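Side-chain contact in transcriptional regulator (Arabidopsis thaliana, PDB 7DE9), which recognises the H3K4me1 histone mark through its tudor domain and serves as a cohesin cofactor in DNA repair by homologous recombination: residues S15-W20 and H42-D47. Sequence-based numbering, arbitrary orientation.
Sequences SRIKVW and HLVIYD
Val19 and Tyr46 meet at about a right angle in the small barrel of the tudor domain, where the strands holding 15-20 and 42-47 pass each other almost perpendicularly, 8.8 Å apart at their axes. Both pair with strand 26-36, and they face each other across the barrel interior through side chains alone. Val19 comes to the edge of the phenol ring, near its plane: CB lies 3.4 Å from Tyr46 OH and 4.0 Å from Tyr46 CE1. The hydroxyl sits against the branch point of Val19, with CG1 and CG2 each 3.5 Å from Tyr46 OH. With Tyr46 CG set beside its own backbone N, opposite the carbonyl carbon (chi1 -69°), the ring swings across to strand 16-20. Val44 CG1 lies over one ring face, 3.8 Å from its plane and offset toward the rim, and also touches Val19 CG2 at 4.4 Å. Ile17 CG1 is wedged between backbone N and carbonyl carbon (chi1 69°); the extended end of the chain carries CD1 to within 4.1 Å of Val44 CG2. Leu54 covers Val19, Val44 and Tyr46 from strand 51-54, while Trp61 packs on Ile17. The hydroxyl, though hemmed by valine carbons, is hydrogen-bonded with Glu52 OE1 and with Trp21 NE1, whose N-H can only donate. An alanine in place of Tyr46 would probably leave a gap beside Val19 and Val44 and deprive Glu52 and Trp21 of their shared hydroxyl partner. The bound peptide packs a modified side chain on Tyr46 and a basic one on Val19, placing this pair at the histone-binding site. Apolar contacts thus position the ring at one face and at its edge, while two polar partners fix its hydroxyl, consistent with a preorganised aromatic wall for methyl-lysine.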
loop_
_atom_site.group_PDB
_atom_site.type_symbol
_atom_site.label_atom_id
_atom_site.label_comp_id
_atom_site.label_asym_id
_atom_site.label_seq_id
_atom_site.Cartn_x
_atom_site.Cartn_y
_atom_site.Cartn_z
ATOM N N SER A 15 3.984 -6.630 6.669
ATOM C CA SER A 15 5.113 -6.383 5.783
ATOM C C SER A 15 5.329 -4.905 5.489
ATOM O O SER A 15 4.378 -4.135 5.359
ATOM C CB SER A 15 4.926 -7.129 4.462
ATOM O OG SER A 15 4.975 -8.531 4.665
ATOM N N ARG A 16 6.597 -4.523 5.388
ATOM C CA ARG A 16 6.968 -3.217 4.873
ATOM C C ARG A 16 6.993 -3.287 3.359
ATOM O O ARG A 16 7.629 -4.169 2.781
ATOM C CB ARG A 16 8.332 -2.778 5.400
ATOM C CG ARG A 16 8.370 -2.441 6.878
ATOM C CD ARG A 16 9.798 -2.530 7.408
ATOM N NE ARG A 16 10.308 -3.900 7.361
ATOM C CZ ARG A 16 11.497 -4.275 7.823
ATOM N NH1 ARG A 16 12.314 -3.381 8.365
ATOM N NH2 ARG A 16 11.872 -5.546 7.740
ATOM N N ILE A 17 6.295 -2.361 2.716
ATOM C CA ILE A 17 6.255 -2.323 1.266
ATOM C C ILE A 17 6.523 -0.921 0.748
ATOM O O ILE A 17 6.502 0.050 1.502
ATOM C CB ILE A 17 4.901 -2.811 0.718
ATOM C CG1 ILE A 17 3.782 -1.823 1.050
ATOM C CG2 ILE A 17 4.567 -4.202 1.254
ATOM C CD1 ILE A 17 2.448 -2.216 0.448
ATOM N N LYS A 18 6.809 -0.824 -0.541
ATOM C CA LYS A 18 6.839 0.473 -1.185
ATOM C C LYS A 18 5.773 0.490 -2.270
ATOM O O LYS A 18 5.659 -0.439 -3.077
ATOM C CB LYS A 18 8.227 0.800 -1.736
ATOM C CG LYS A 18 8.850 -0.245 -2.625
ATOM C CD LYS A 18 10.344 0.025 -2.746
ATOM C CE LYS A 18 10.894 -0.391 -4.098
ATOM N NZ LYS A 18 12.354 -0.112 -4.200
ATOM N N VAL A 19 4.971 1.545 -2.250
ATOM C CA VAL A 19 3.829 1.679 -3.142
ATOM C C VAL A 19 4.125 2.769 -4.166
ATOM O O VAL A 19 4.607 3.848 -3.815
ATOM C CB VAL A 19 2.532 2.020 -2.370
ATOM C CG1 VAL A 19 1.345 2.044 -3.305
ATOM C CG2 VAL A 19 2.292 1.018 -1.240
ATOM N N TRP A 20 3.852 2.464 -5.430
ATOM C CA TRP A 20 4.079 3.397 -6.525
ATOM C C TRP A 20 2.929 4.396 -6.660
ATOM O O TRP A 20 1.777 4.009 -6.858
ATOM C CB TRP A 20 4.273 2.611 -7.827
ATOM C CG TRP A 20 4.459 3.432 -9.047
ATOM C CD1 TRP A 20 3.524 3.695 -10.005
ATOM C CD2 TRP A 20 5.661 4.086 -9.466
ATOM N NE1 TRP A 20 4.069 4.479 -10.989
ATOM C CE2 TRP A 20 5.380 4.737 -10.681
ATOM C CE3 TRP A 20 6.948 4.193 -8.925
ATOM C CZ2 TRP A 20 6.335 5.482 -11.369
ATOM C CZ3 TRP A 20 7.894 4.931 -9.607
ATOM C CH2 TRP A 20 7.583 5.567 -10.819
ATOM N N HIS A 42 -6.201 -3.525 1.467
ATOM C CA HIS A 42 -5.107 -3.430 2.435
ATOM C C HIS A 42 -5.014 -2.020 2.986
ATOM O O HIS A 42 -5.121 -1.060 2.238
ATOM C CB HIS A 42 -3.768 -3.796 1.803
ATOM C CG HIS A 42 -3.627 -5.248 1.471
ATOM N ND1 HIS A 42 -4.025 -5.773 0.261
ATOM C CD2 HIS A 42 -3.122 -6.280 2.185
ATOM C CE1 HIS A 42 -3.771 -7.070 0.244
ATOM N NE2 HIS A 42 -3.222 -7.403 1.397
ATOM N N LEU A 43 -4.798 -1.895 4.289
ATOM C CA LEU A 43 -4.554 -0.592 4.880
ATOM C C LEU A 43 -3.056 -0.376 4.956
ATOM O O LEU A 43 -2.357 -1.133 5.615
ATOM C CB LEU A 43 -5.183 -0.488 6.268
ATOM C CG LEU A 43 -4.912 0.789 7.064
ATOM C CD1 LEU A 43 -5.420 2.015 6.332
ATOM C CD2 LEU A 43 -5.558 0.690 8.426
ATOM N N VAL A 44 -2.565 0.640 4.260
ATOM C CA VAL A 44 -1.141 0.959 4.278
ATOM C C VAL A 44 -0.904 2.250 5.051
ATOM O O VAL A 44 -1.511 3.293 4.758
ATOM C CB VAL A 44 -0.566 1.088 2.851
ATOM C CG1 VAL A 44 0.899 1.516 2.887
ATOM C CG2 VAL A 44 -0.714 -0.229 2.108
ATOM N N ILE A 45 -0.039 2.165 6.060
ATOM C CA ILE A 45 0.354 3.345 6.821
ATOM C C ILE A 45 1.749 3.730 6.375
ATOM O O ILE A 45 2.685 2.950 6.522
ATOM C CB ILE A 45 0.326 3.107 8.347
ATOM C CG1 ILE A 45 -1.108 3.156 8.879
ATOM C CG2 ILE A 45 1.124 4.180 9.074
ATOM C CD1 ILE A 45 -1.911 1.942 8.604
ATOM N N TYR A 46 1.885 4.931 5.821
ATOM C CA TYR A 46 3.149 5.384 5.250
ATOM C C TYR A 46 4.092 6.028 6.261
ATOM O O TYR A 46 3.661 6.549 7.293
ATOM C CB TYR A 46 2.883 6.373 4.114
ATOM C CG TYR A 46 2.257 5.740 2.893
ATOM C CD1 TYR A 46 3.040 5.082 1.948
ATOM C CD2 TYR A 46 0.881 5.795 2.683
ATOM C CE1 TYR A 46 2.476 4.495 0.830
ATOM C CE2 TYR A 46 0.304 5.210 1.566
ATOM C CZ TYR A 46 1.107 4.565 0.641
ATOM O OH TYR A 46 0.542 3.983 -0.472
ATOM N N ASP A 47 5.383 5.985 5.935
ATOM C CA ASP A 47 6.440 6.658 6.684
ATOM C C ASP A 47 6.104 8.095 7.054
ATOM O O ASP A 47 6.399 8.554 8.157
ATOM C CB ASP A 47 7.737 6.666 5.867
ATOM C CG ASP A 47 8.579 5.434 6.091
ATOM O OD1 ASP A 47 8.346 4.729 7.093
ATOM O OD2 ASP A 47 9.483 5.179 5.266
#